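Side-chain contacts in cell division GTPase FtsZ, diverged (Clostridium botulinum C, PDB 3V3T), which is of unknown function but belongs to the tubulin/FtsZ family, pairing a Rossmann-like GTPase domain with a C-terminal domain of the TubZ type: residues A[10-15]-A[104-109]; A[20-25]-A[178-183]; A[80-85]-A[92-97]; A[144-149]-A[289-294]. The protein carries 1 engineered substitution. All coordinates share one frame; numbering follows the deposited sequence.

Contact 1 of 4, residues A[10-15]-A[104-109]; sequences APIGQG and SGITPP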
loop_
_atom_site.group_PDB
_atom_site.type_symbol
_atom_site.label_atom_id
_atom_site.label_comp_id
_atom_site.label_asym_id
_atom_site.label_seq_id
_atom_site.Cartn_x
_atom_site.Cartn_y
_atom_site.Cartn_z
ATOM N N ALA A 10 5.904 -5.283 7.095
ATOM C CA ALA A 10 7.326 -5.061 7.232
ATOM C C ALA A 10 7.666 -3.685 6.692
ATOM O O ALA A 10 8.139 -3.551 5.563
ATOM C CB ALA A 10 8.101 -6.132 6.497
ATOM N N PRO A 11 7.402 -2.645 7.492
ATOM C CA PRO A 11 7.840 -1.302 7.102
ATOM C C PRO A 11 9.360 -1.258 7.117
ATOM O O PRO A 11 9.992 -1.866 7.989
ATOM C CB PRO A 11 7.260 -0.407 8.193
ATOM C CG PRO A 11 7.097 -1.314 9.370
ATOM C CD PRO A 11 6.798 -2.679 8.834
ATOM N N ILE A 12 9.936 -0.565 6.141
ATOM C CA ILE A 12 11.378 -0.469 6.012
ATOM C C ILE A 12 11.744 0.992 5.825
ATOM O O ILE A 12 11.342 1.625 4.840
ATOM C CB ILE A 12 11.896 -1.304 4.810
ATOM C CG1 ILE A 12 11.675 -2.800 5.077
ATOM C CG2 ILE A 12 13.373 -0.996 4.523
ATOM C CD1 ILE A 12 12.158 -3.697 3.992
ATOM N N GLY A 13 12.500 1.530 6.778
ATOM C CA GLY A 13 12.856 2.940 6.755
ATOM C C GLY A 13 11.892 3.813 7.545
ATOM O O GLY A 13 10.894 3.334 8.091
ATOM N N GLN A 14 12.181 5.107 7.590
ATOM C CA GLN A 14 11.432 6.026 8.437
ATOM C C GLN A 14 9.962 6.180 7.995
ATOM O O GLN A 14 9.042 5.942 8.781
ATOM C CB GLN A 14 12.130 7.383 8.456
ATOM C CG GLN A 14 11.651 8.311 9.551
ATOM C CD GLN A 14 12.300 9.684 9.451
ATOM O OE1 GLN A 14 12.015 10.460 8.534
ATOM N NE2 GLN A 14 13.181 9.984 10.391
ATOM N N GLY A 15 9.752 6.572 6.739
ATOM C CA GLY A 15 8.416 6.834 6.226
ATOM C C GLY A 15 7.478 5.644 6.353
ATOM O O GLY A 15 6.364 5.773 6.857
ATOM N N SER A 104 13.768 2.859 -0.335
ATOM C CA SER A 104 13.970 2.644 -1.757
ATOM C C SER A 104 14.985 1.522 -2.056
ATOM O O SER A 104 14.812 0.757 -2.997
ATOM C CB SER A 104 14.433 3.940 -2.413
ATOM O OG SER A 104 14.937 3.697 -3.713
ATOM N N GLY A 105 16.049 1.433 -1.269
ATOM C CA GLY A 105 17.141 0.541 -1.606
ATOM C C GLY A 105 17.030 -0.880 -1.082
ATOM O O GLY A 105 17.501 -1.822 -1.704
ATOM N N ILE A 106 16.404 -1.031 0.074
ATOM C CA ILE A 106 16.370 -2.312 0.759
ATOM C C ILE A 106 15.090 -3.086 0.482
ATOM O O ILE A 106 15.115 -4.309 0.432
ATOM C CB ILE A 106 16.593 -2.114 2.277
ATOM C CG1 ILE A 106 18.025 -1.643 2.519
ATOM C CG2 ILE A 106 16.331 -3.387 3.044
ATOM C CD1 ILE A 106 18.263 -1.092 3.914
ATOM N N THR A 107 13.973 -2.383 0.271
ATOM C CA THR A 107 12.688 -3.060 0.138
ATOM C C THR A 107 12.600 -3.993 -1.083
ATOM O O THR A 107 12.071 -5.094 -0.980
ATOM C CB THR A 107 11.513 -2.070 0.059
ATOM O OG1 THR A 107 11.605 -1.124 1.122
ATOM C CG2 THR A 107 10.175 -2.809 0.156
ATOM N N PRO A 108 13.056 -3.532 -2.257
ATOM C CA PRO A 108 12.909 -4.400 -3.431
ATOM C C PRO A 108 13.665 -5.735 -3.292
ATOM O O PRO A 108 13.083 -6.787 -3.525
ATOM C CB PRO A 108 13.486 -3.552 -4.573
ATOM C CG PRO A 108 13.262 -2.146 -4.134
ATOM C CD PRO A 108 13.501 -2.177 -2.629
ATOM N N PRO A 109 14.941 -5.700 -2.891
ATOM C CA PRO A 109 15.610 -6.998 -2.778
ATOM C C PRO A 109 14.943 -7.900 -1.747
ATOM O O PRO A 109 14.712 -9.075 -2.030
ATOM C CB PRO A 109 17.034 -6.638 -2.324
ATOM C CG PRO A 109 17.211 -5.203 -2.668
ATOM C CD PRO A 109 15.843 -4.569 -2.616
#

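Contact 2 of 4, residues A[20-25]-A[178-183]; sequences VDTLLG and EFATLF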
loop_
_atom_site.group_PDB
_atom_site.type_symbol
_atom_site.label_atom_id
_atom_site.label_comp_id
_atom_site.label_asym_id
_atom_site.label_seq_id
_atom_site.Cartn_x
_atom_site.Cartn_y
_atom_site.Cartn_z
ATOM N N VAL A 20 2.979 2.411 9.252
ATOM C CA VAL A 20 2.536 1.250 10.014
ATOM C C VAL A 20 2.266 1.589 11.475
ATOM O O VAL A 20 1.312 1.086 12.063
ATOM C CB VAL A 20 3.521 0.071 9.859
ATOM C CG1 VAL A 20 3.096 -1.124 10.725
ATOM C CG2 VAL A 20 3.562 -0.332 8.401
ATOM N N ASP A 21 3.101 2.454 12.048
ATOM C CA ASP A 21 2.888 2.953 13.398
ATOM C C ASP A 21 1.528 3.647 13.493
ATOM O O ASP A 21 0.795 3.478 14.465
ATOM C CB ASP A 21 3.994 3.944 13.749
ATOM C CG ASP A 21 4.138 4.157 15.233
ATOM O OD1 ASP A 21 3.807 3.227 15.997
ATOM O OD2 ASP A 21 4.600 5.249 15.633
ATOM N N THR A 22 1.191 4.436 12.478
ATOM C CA THR A 22 -0.107 5.114 12.453
ATOM C C THR A 22 -1.250 4.109 12.374
ATOM O O THR A 22 -2.217 4.198 13.127
ATOM C CB THR A 22 -0.206 6.108 11.274
ATOM O OG1 THR A 22 0.691 7.195 11.508
ATOM C CG2 THR A 22 -1.625 6.654 11.134
ATOM N N LEU A 23 -1.138 3.144 11.467
ATOM C CA LEU A 23 -2.159 2.103 11.357
ATOM C C LEU A 23 -2.399 1.383 12.690
ATOM O O LEU A 23 -3.544 1.202 13.113
ATOM C CB LEU A 23 -1.804 1.102 10.256
ATOM C CG LEU A 23 -2.708 -0.128 10.137
ATOM C CD1 LEU A 23 -4.183 0.267 10.027
ATOM C CD2 LEU A 23 -2.282 -1.000 8.949
ATOM N N LEU A 24 -1.321 0.991 13.363
ATOM C CA LEU A 24 -1.453 0.258 14.617
ATOM C C LEU A 24 -2.121 1.103 15.715
ATOM O O LEU A 24 -2.735 0.562 16.632
ATOM C CB LEU A 24 -0.095 -0.286 15.082
ATOM C CG LEU A 24 0.500 -1.431 14.248
ATOM C CD1 LEU A 24 1.928 -1.751 14.686
ATOM C CD2 LEU A 24 -0.378 -2.671 14.367
ATOM N N GLY A 25 -2.007 2.425 15.612
ATOM C CA GLY A 25 -2.651 3.329 16.555
ATOM C C GLY A 25 -4.161 3.348 16.364
ATOM O O GLY A 25 -4.909 3.660 17.286
ATOM N N GLU A 178 -4.867 8.794 6.507
ATOM C CA GLU A 178 -5.960 8.410 5.632
ATOM C C GLU A 178 -5.785 6.983 5.127
ATOM O O GLU A 178 -6.760 6.227 5.049
ATOM C CB GLU A 178 -6.111 9.379 4.466
ATOM C CG GLU A 178 -7.319 9.068 3.615
ATOM C CD GLU A 178 -7.926 10.300 2.967
ATOM O OE1 GLU A 178 -7.520 11.448 3.312
ATOM O OE2 GLU A 178 -8.816 10.102 2.110
ATOM N N PHE A 179 -4.553 6.605 4.798
ATOM C CA PHE A 179 -4.331 5.241 4.331
ATOM C C PHE A 179 -4.677 4.254 5.420
ATOM O O PHE A 179 -5.326 3.237 5.165
ATOM C CB PHE A 179 -2.902 4.963 3.875
ATOM C CG PHE A 179 -2.671 3.505 3.543
ATOM C CD1 PHE A 179 -3.148 2.971 2.348
ATOM C CD2 PHE A 179 -2.039 2.658 4.451
ATOM C CE1 PHE A 179 -2.963 1.619 2.041
ATOM C CE2 PHE A 179 -1.848 1.311 4.156
ATOM C CZ PHE A 179 -2.300 0.786 2.954
ATOM N N ALA A 180 -4.248 4.556 6.638
ATOM C CA ALA A 180 -4.524 3.671 7.752
ATOM C C ALA A 180 -6.032 3.504 7.907
ATOM O O ALA A 180 -6.533 2.387 8.082
ATOM C CB ALA A 180 -3.907 4.207 9.017
ATOM N N THR A 181 -6.760 4.609 7.811
ATOM C CA THR A 181 -8.211 4.551 7.943
ATOM C C THR A 181 -8.824 3.729 6.812
ATOM O O THR A 181 -9.661 2.852 7.050
ATOM C CB THR A 181 -8.828 5.959 8.007
ATOM O OG1 THR A 181 -8.288 6.645 9.136
ATOM C CG2 THR A 181 -10.350 5.895 8.152
ATOM N N LEU A 182 -8.396 3.988 5.581
ATOM C CA LEU A 182 -8.989 3.292 4.443
ATOM C C LEU A 182 -8.695 1.798 4.516
ATOM O O LEU A 182 -9.562 0.967 4.267
ATOM C CB LEU A 182 -8.498 3.875 3.123
ATOM C CG LEU A 182 -8.991 5.284 2.793
ATOM C CD1 LEU A 182 -8.274 5.807 1.562
ATOM C CD2 LEU A 182 -10.490 5.279 2.568
ATOM N N PHE A 183 -7.472 1.451 4.869
ATOM C CA PHE A 183 -7.115 0.046 4.918
ATOM C C PHE A 183 -7.853 -0.689 6.032
ATOM O O PHE A 183 -8.377 -1.782 5.834
ATOM C CB PHE A 183 -5.609 -0.120 5.092
ATOM C CG PHE A 183 -5.159 -1.523 4.947
ATOM C CD1 PHE A 183 -4.956 -2.066 3.687
ATOM C CD2 PHE A 183 -4.935 -2.312 6.065
ATOM C CE1 PHE A 183 -4.525 -3.389 3.550
ATOM C CE2 PHE A 183 -4.509 -3.618 5.929
ATOM C CZ PHE A 183 -4.305 -4.153 4.662
#

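Contact 3 of 4, residues A[80-85]-A[92-97]; sequences AQIMEK and VIFVAT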
loop_
_atom_site.group_PDB
_atom_site.type_symbol
_atom_site.label_atom_id
_atom_site.label_comp_id
_atom_site.label_asym_id
_atom_site.label_seq_id
_atom_site.Cartn_x
_atom_site.Cartn_y
_atom_site.Cartn_z
ATOM N N ALA A 80 14.115 -13.977 8.041
ATOM C CA ALA A 80 13.967 -14.935 9.146
ATOM C C ALA A 80 13.297 -14.333 10.388
ATOM O O ALA A 80 12.527 -15.006 11.065
ATOM C CB ALA A 80 15.325 -15.564 9.519
ATOM N N GLN A 81 13.599 -13.074 10.693
ATOM C CA GLN A 81 12.926 -12.384 11.788
ATOM C C GLN A 81 11.423 -12.426 11.556
ATOM O O GLN A 81 10.658 -12.820 12.430
ATOM C CB GLN A 81 13.383 -10.927 11.883
ATOM C CG GLN A 81 14.855 -10.742 12.193
ATOM C CD GLN A 81 15.217 -11.255 13.566
ATOM O OE1 GLN A 81 14.382 -11.272 14.469
ATOM N NE2 GLN A 81 16.463 -11.686 13.729
ATOM N N ILE A 82 11.008 -12.024 10.361
ATOM C CA ILE A 82 9.594 -12.004 10.018
ATOM C C ILE A 82 8.974 -13.384 10.160
ATOM O O ILE A 82 7.889 -13.537 10.722
ATOM C CB ILE A 82 9.372 -11.505 8.580
ATOM C CG1 ILE A 82 10.043 -10.145 8.386
ATOM C CG2 ILE A 82 7.880 -11.430 8.269
ATOM C CD1 ILE A 82 9.983 -9.619 6.971
ATOM N N MET A 83 9.677 -14.389 9.653
ATOM C CA MET A 83 9.144 -15.744 9.602
ATOM C C MET A 83 9.211 -16.460 10.942
ATOM O O MET A 83 8.424 -17.364 11.209
ATOM C CB MET A 83 9.858 -16.552 8.522
ATOM C CG MET A 83 9.655 -15.979 7.130
ATOM S SD MET A 83 7.911 -15.709 6.817
ATOM C CE MET A 83 7.944 -14.763 5.289
ATOM N N GLU A 84 10.145 -16.061 11.791
ATOM C CA GLU A 84 10.228 -16.664 13.113
ATOM C C GLU A 84 8.970 -16.317 13.888
ATOM O O GLU A 84 8.221 -17.199 14.327
ATOM C CB GLU A 84 11.451 -16.153 13.874
ATOM C CG GLU A 84 11.474 -16.570 15.336
ATOM C CD GLU A 84 12.573 -15.885 16.126
ATOM O OE1 GLU A 84 12.361 -14.733 16.560
ATOM O OE2 GLU A 84 13.645 -16.502 16.317
ATOM N N LYS A 85 8.738 -15.016 14.025
ATOM C CA LYS A 85 7.673 -14.499 14.873
ATOM C C LYS A 85 6.291 -14.641 14.241
ATOM O O LYS A 85 5.311 -14.917 14.933
ATOM C CB LYS A 85 7.954 -13.033 15.204
ATOM C CG LYS A 85 9.368 -12.798 15.723
ATOM C CD LYS A 85 9.624 -11.329 16.009
ATOM C CE LYS A 85 10.937 -11.141 16.750
ATOM N NZ LYS A 85 11.134 -9.723 17.160
ATOM N N VAL A 92 2.218 -10.918 3.719
ATOM C CA VAL A 92 3.337 -10.110 4.156
ATOM C C VAL A 92 3.352 -8.831 3.309
ATOM O O VAL A 92 3.399 -8.878 2.074
ATOM C CB VAL A 92 4.672 -10.882 3.997
ATOM C CG1 VAL A 92 5.825 -10.077 4.519
ATOM C CG2 VAL A 92 4.611 -12.214 4.727
ATOM N N ILE A 93 3.277 -7.683 3.964
ATOM C CA ILE A 93 3.184 -6.434 3.229
ATOM C C ILE A 93 4.313 -5.512 3.613
ATOM O O ILE A 93 4.405 -5.058 4.753
ATOM C CB ILE A 93 1.811 -5.750 3.436
ATOM C CG1 ILE A 93 0.672 -6.725 3.085
ATOM C CG2 ILE A 93 1.704 -4.465 2.578
ATOM C CD1 ILE A 93 -0.761 -6.178 3.439
ATOM N N PHE A 94 5.203 -5.269 2.661
ATOM C CA PHE A 94 6.304 -4.359 2.890
ATOM C C PHE A 94 5.775 -2.955 2.636
ATOM O O PHE A 94 4.894 -2.743 1.797
ATOM C CB PHE A 94 7.460 -4.670 1.934
ATOM C CG PHE A 94 8.096 -5.994 2.180
ATOM C CD1 PHE A 94 9.184 -6.102 3.034
ATOM C CD2 PHE A 94 7.594 -7.143 1.581
ATOM C CE1 PHE A 94 9.765 -7.337 3.284
ATOM C CE2 PHE A 94 8.176 -8.371 1.811
ATOM C CZ PHE A 94 9.263 -8.468 2.677
ATOM N N VAL A 95 6.322 -1.997 3.361
ATOM C CA VAL A 95 5.857 -0.628 3.278
ATOM C C VAL A 95 7.053 0.300 3.235
ATOM O O VAL A 95 7.934 0.220 4.094
ATOM C CB VAL A 95 5.013 -0.285 4.502
ATOM C CG1 VAL A 95 4.391 1.075 4.331
ATOM C CG2 VAL A 95 3.923 -1.350 4.717
ATOM N N ALA A 96 7.111 1.168 2.235
ATOM C CA ALA A 96 8.244 2.078 2.144
ATOM C C ALA A 96 7.890 3.418 1.522
ATOM O O ALA A 96 7.068 3.500 0.605
ATOM C CB ALA A 96 9.368 1.423 1.342
ATOM N N THR A 97 8.548 4.459 2.008
ATOM C CA THR A 97 8.584 5.741 1.326
ATOM C C THR A 97 9.635 5.597 0.234
ATOM O O THR A 97 10.816 5.385 0.516
ATOM C CB THR A 97 8.953 6.879 2.308
ATOM O OG1 THR A 97 7.884 7.036 3.245
ATOM C CG2 THR A 97 9.124 8.189 1.578
#

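Contact 4 of 4, residues A[144-149]-A[289-294]; sequences ACWNDI and PQKTTV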
loop_
_atom_site.group_PDB
_atom_site.type_symbol
_atom_site.label_atom_id
_atom_site.label_comp_id
_atom_site.label_asym_id
_atom_site.label_seq_id
_atom_site.Cartn_x
_atom_site.Cartn_y
_atom_site.Cartn_z
ATOM N N ALA A 144 13.940 4.359 -9.102
ATOM C CA ALA A 144 14.752 3.146 -8.971
ATOM C C ALA A 144 14.028 2.118 -8.127
ATOM O O ALA A 144 14.081 0.911 -8.392
ATOM C CB ALA A 144 16.120 3.473 -8.371
ATOM N N CYS A 145 13.327 2.593 -7.110
ATOM C CA CYS A 145 12.575 1.682 -6.262
ATOM C C CYS A 145 11.471 1.010 -7.059
ATOM O O CYS A 145 11.268 -0.200 -6.996
ATOM C CB CYS A 145 11.981 2.435 -5.079
ATOM S SG CYS A 145 11.005 1.396 -4.003
ATOM N N TRP A 146 10.744 1.807 -7.816
ATOM C CA TRP A 146 9.683 1.267 -8.633
ATOM C C TRP A 146 10.235 0.261 -9.655
ATOM O O TRP A 146 9.737 -0.862 -9.797
ATOM C CB TRP A 146 8.989 2.416 -9.351
ATOM C CG TRP A 146 7.977 1.970 -10.326
ATOM C CD1 TRP A 146 8.126 1.890 -11.674
ATOM C CD2 TRP A 146 6.640 1.557 -10.038
ATOM N NE1 TRP A 146 6.960 1.451 -12.247
ATOM C CE2 TRP A 146 6.030 1.244 -11.263
ATOM C CE3 TRP A 146 5.896 1.431 -8.860
ATOM C CZ2 TRP A 146 4.708 0.809 -11.353
ATOM C CZ3 TRP A 146 4.583 0.984 -8.945
ATOM C CH2 TRP A 146 4.002 0.688 -10.183
ATOM N N ASN A 147 11.268 0.667 -10.378
ATOM C CA ASN A 147 11.830 -0.200 -11.395
ATOM C C ASN A 147 12.320 -1.526 -10.827
ATOM O O ASN A 147 12.133 -2.572 -11.448
ATOM C CB ASN A 147 12.945 0.516 -12.155
ATOM C CG ASN A 147 12.405 1.502 -13.173
ATOM O OD1 ASN A 147 11.222 1.454 -13.531
ATOM N ND2 ASN A 147 13.269 2.393 -13.657
ATOM N N ASP A 148 12.939 -1.489 -9.650
ATOM C CA ASP A 148 13.483 -2.713 -9.067
ATOM C C ASP A 148 12.351 -3.634 -8.634
ATOM O O ASP A 148 12.445 -4.860 -8.770
ATOM C CB ASP A 148 14.385 -2.417 -7.877
ATOM C CG ASP A 148 15.706 -1.813 -8.274
ATOM O OD1 ASP A 148 16.026 -1.790 -9.483
ATOM O OD2 ASP A 148 16.434 -1.362 -7.360
ATOM N N ILE A 149 11.275 -3.043 -8.120
ATOM C CA ILE A 149 10.106 -3.839 -7.771
ATOM C C ILE A 149 9.452 -4.464 -9.017
ATOM O O ILE A 149 9.121 -5.657 -9.024
ATOM C CB ILE A 149 9.126 -3.040 -6.886
ATOM C CG1 ILE A 149 9.707 -2.933 -5.472
ATOM C CG2 ILE A 149 7.755 -3.698 -6.832
ATOM C CD1 ILE A 149 8.849 -2.179 -4.501
ATOM N N PRO A 289 -0.900 -1.677 -12.748
ATOM C CA PRO A 289 0.000 -0.798 -11.981
ATOM C C PRO A 289 0.209 0.571 -12.651
ATOM O O PRO A 289 0.398 0.647 -13.873
ATOM C CB PRO A 289 1.310 -1.595 -11.939
ATOM C CG PRO A 289 0.853 -3.037 -12.078
ATOM C CD PRO A 289 -0.313 -3.006 -13.000
ATOM N N GLN A 290 0.201 1.633 -11.843
ATOM C CA GLN A 290 0.107 3.010 -12.351
ATOM C C GLN A 290 1.413 3.547 -12.957
ATOM O O GLN A 290 1.991 4.530 -12.472
ATOM C CB GLN A 290 -0.412 3.943 -11.243
ATOM C CG GLN A 290 -1.777 3.498 -10.632
ATOM C CD GLN A 290 -1.620 2.653 -9.370
ATOM O OE1 GLN A 290 -0.864 1.687 -9.362
ATOM N NE2 GLN A 290 -2.317 3.033 -8.283
ATOM N N LYS A 291 1.857 2.903 -14.032
ATOM C CA LYS A 291 3.091 3.273 -14.722
ATOM C C LYS A 291 3.135 4.744 -15.164
ATOM O O LYS A 291 4.130 5.438 -14.955
ATOM C CB LYS A 291 3.337 2.334 -15.914
ATOM C CG LYS A 291 3.999 1.004 -15.516
ATOM C CD LYS A 291 3.357 -0.220 -16.180
ATOM C CE LYS A 291 4.001 -1.512 -15.692
ATOM N NZ LYS A 291 5.457 -1.573 -16.063
ATOM N N THR A 292 2.054 5.215 -15.771
ATOM C CA THR A 292 1.959 6.602 -16.217
ATOM C C THR A 292 2.199 7.606 -15.088
ATOM O O THR A 292 2.992 8.524 -15.236
ATOM C CB THR A 292 0.573 6.882 -16.856
ATOM O OG1 THR A 292 0.278 5.855 -17.799
ATOM C CG2 THR A 292 0.555 8.234 -17.572
ATOM N N THR A 293 1.513 7.438 -13.960
ATOM C CA THR A 293 1.699 8.362 -12.857
ATOM C C THR A 293 3.132 8.318 -12.362
ATOM O O THR A 293 3.707 9.353 -12.048
ATOM C CB THR A 293 0.801 8.027 -11.674
ATOM O OG1 THR A 293 -0.553 8.037 -12.103
ATOM C CG2 THR A 293 0.996 9.058 -10.552
ATOM N N VAL A 294 3.702 7.116 -12.275
ATOM C CA VAL A 294 5.071 6.972 -11.790
ATOM C C VAL A 294 6.040 7.622 -12.763
ATOM O O VAL A 294 6.970 8.310 -12.363
ATOM C CB VAL A 294 5.473 5.485 -11.607
ATOM C CG1 VAL A 294 6.960 5.376 -11.334
ATOM C CG2 VAL A 294 4.681 4.846 -10.482
#

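Contact 1 of 4, residues A[10-15]-A[104-109]
Ile-12 lays its branched side chain across Thr-107 and reaches on to Ile-106 with one methyl, giving up more surface than either partner. Its CB sits 3.7 Å from Thr-107 OG1, and its CG2 is almost as near to the same oxygen. CG2 also meets Ile-106 CG2 at 4.1 Å. The other branch runs out to CD1, which comes to rest 3.9 Å from Thr-107 CA, over the helix backbone itself. With CG2 anti to the backbone N (chi1 -67° for CG1), that methyl lies between Ile-106 and the Thr-107 hydroxyl, while the CG1 branch carries CD1 along Thr-107. A beta-branched residue suits this place, since it is wide close to the main chain.

Immediately afterwards Gly-13 takes backbone angles (phi 93°) that only glycine accepts comfortably, and it stands at the N-cap of helix 14-26. The strand, glycine-rich turn and helix form the first unit of the Rossmann-like domain. Across from it, Ser-104 and Gly-105 belong to the glycine-rich signature of the tubulin/FtsZ family, which runs into helix 101-117. That helix is kinked where Pro-108 and Pro-109 lack an N-H for the preceding turn.

Thr-107 OG1 points at hydrocarbon, yet it is a buried hydroxyl with a partner: it hydrogen-bonds to Gly-103 O, one turn back in its own helix. Because that bond satisfies the oxygen, covering it with Ile-12 should cost little, and the contact rests on van der Waals packing alone.

Contact 2 of 4, residues A[20-25]-A[178-183]
The ring of Phe-183 receives Leu-23 CD2 near its CD2 atom, 4.1 Å away, while the CB of the same phenylalanine rests on one face of the Phe-179 ring, 4.0 Å above the plane and displaced toward the rim. The two residues are one turn apart on helix 172-187, and it is the CB of the second, not its ring, that covers the first. Leu-23 reaches Phe-183 because its CG lies anti to the backbone N (chi1 173°), which sends the tip across the gap.

The closest meeting is made by Ala-180, whose CB comes within 3.6 Å of Leu-23 CA. Alanine suits the spot: a single methyl lets the backbones draw together, and the axes of 20-25 and 178-183 approach to 8.7 Å and cross at -50°. The carbonyl side of Ala-180 is covered as well, Leu-23 CD1 lying 3.7 Å from Ala-180 O. Thr-22 adds its methyl, CG2 standing 4.0 Å from Ala-180 CB, while its OG1 turns back to bond with Asn-18 O.

Helix 172-187 probably corresponds to the core helix of tubulin-like proteins. The two helices lie side by side on the sheet: Leu-23 touches Phe-9 and Phe-183 touches Ile-7, both on strand 7-11, and Val-20 spans that strand and strand 31-36.

Contact 3 of 4, residues A[80-85]-A[92-97]
Ile-82 runs from its CB toward the strand of Val-92 and Phe-94, in the closing half of a beta-alpha-beta crossover of the Rossmann-like sheet. From CB, the CG2 branch turns to Val-92 and ends 4.5 Å from its CG1, a loose touch. The longer branch leaves through CG1 and is stretched out (chi2 175°), so that CD1 is carried past Val-92 and set 4.3 Å from Phe-94 CE1. There the isoleucine also touches Ala-10 on the adjoining strand 7-11. An isoleucine therefore serves two strands at once, one methyl for the valine and one for the ring and its neighbour.

Helix 75-85 comes back over the sheet, segment 80-85 running at 141° to segment 92-97 with the two axes 11.7 Å apart, a gap bridged by apolar side chains. Val-92 points at the helix, and the Phe-94 ring swings nearer to it; Ile-93 between them turns to the other side of the sheet, against Phe-9 and Val-126. Helix 101-117 also packs on Phe-94, through Ile-110 and Leu-111. Met-83, flexible and unbranched, bends its chain twice and then extends, which places its CE 4.2 Å from Val-92 CG2.

Contact 4 of 4, residues A[144-149]-A[289-294]
Trp-146 and Val-294 carry most of this contact, with Lys-291 adding to its border. Val-294 sets both methyls over one face of the indole: CG1 stands 3.8 Å from the centroid of the five-membered ring and only 15° off its normal, a CH-pi contact, while CG2 covers the six-membered ring, 3.9 Å from Trp-146 CE2. The fork of the valine thus matches the length of the double ring, one prong to each half. The extended first torsion of Trp-146 (chi1 174°) carries the indole away from helix 136-152.

The far rim of the indole is met nearly in its plane. Pro-289 CB abuts Trp-146 CH2 at 3.9 Å, and the aliphatic part of Lys-291 brings CG to 4.2 Å from Trp-146 CZ2; the lysine's NZ has a long, weak ion pair with Glu-155. Here helix 136-152 of the Rossmann-like GTPase domain is joined to helix 291-306, which follows the last strand of the chain, so that the tail helix is docked on the N-terminal part of the fold. Leu-163 of strand 160-165 touches both Trp-146 and Val-294.

Pro-289 and Gln-290 shape the approach to that helix. Gln-290 is the centre of an inverse gamma turn, closed by Lys-291 N to Pro-289 O at 2.7 Å, and also the N-cap residue. Its buried amide is held by two bonds, OE1 to Ser-212 OG and NE2 to Ala-238 O, while Val-294 N donates to Gln-290 O (3.1 Å).

How the contacts relate
Contacts 1 and 3 are the most closely joined, their centres 10 Å apart: strands 7-11 and 91-97 are neighbours in the sheet, linked for example by a probable hydrogen bond from Ala-10 N to Ile-93 O (2.8 Å). Contact 2 leans on both from helix 14-26, with Pro-11 CB 3.7 Å from Val-20 CG2 and Val-20 CG2 3.8 Å from Val-95 CG2. Contact 4 is joined to contact 1 by helices 101-117 and 136-152, where Pro-108 CB meets Asp-148 CB at 3.6 Å. Contacts 2 and 4 lie on opposite sides of the chain's centre, centres about 23 Å apart, and do not touch; each joins segments well over a hundred residues apart in the chain.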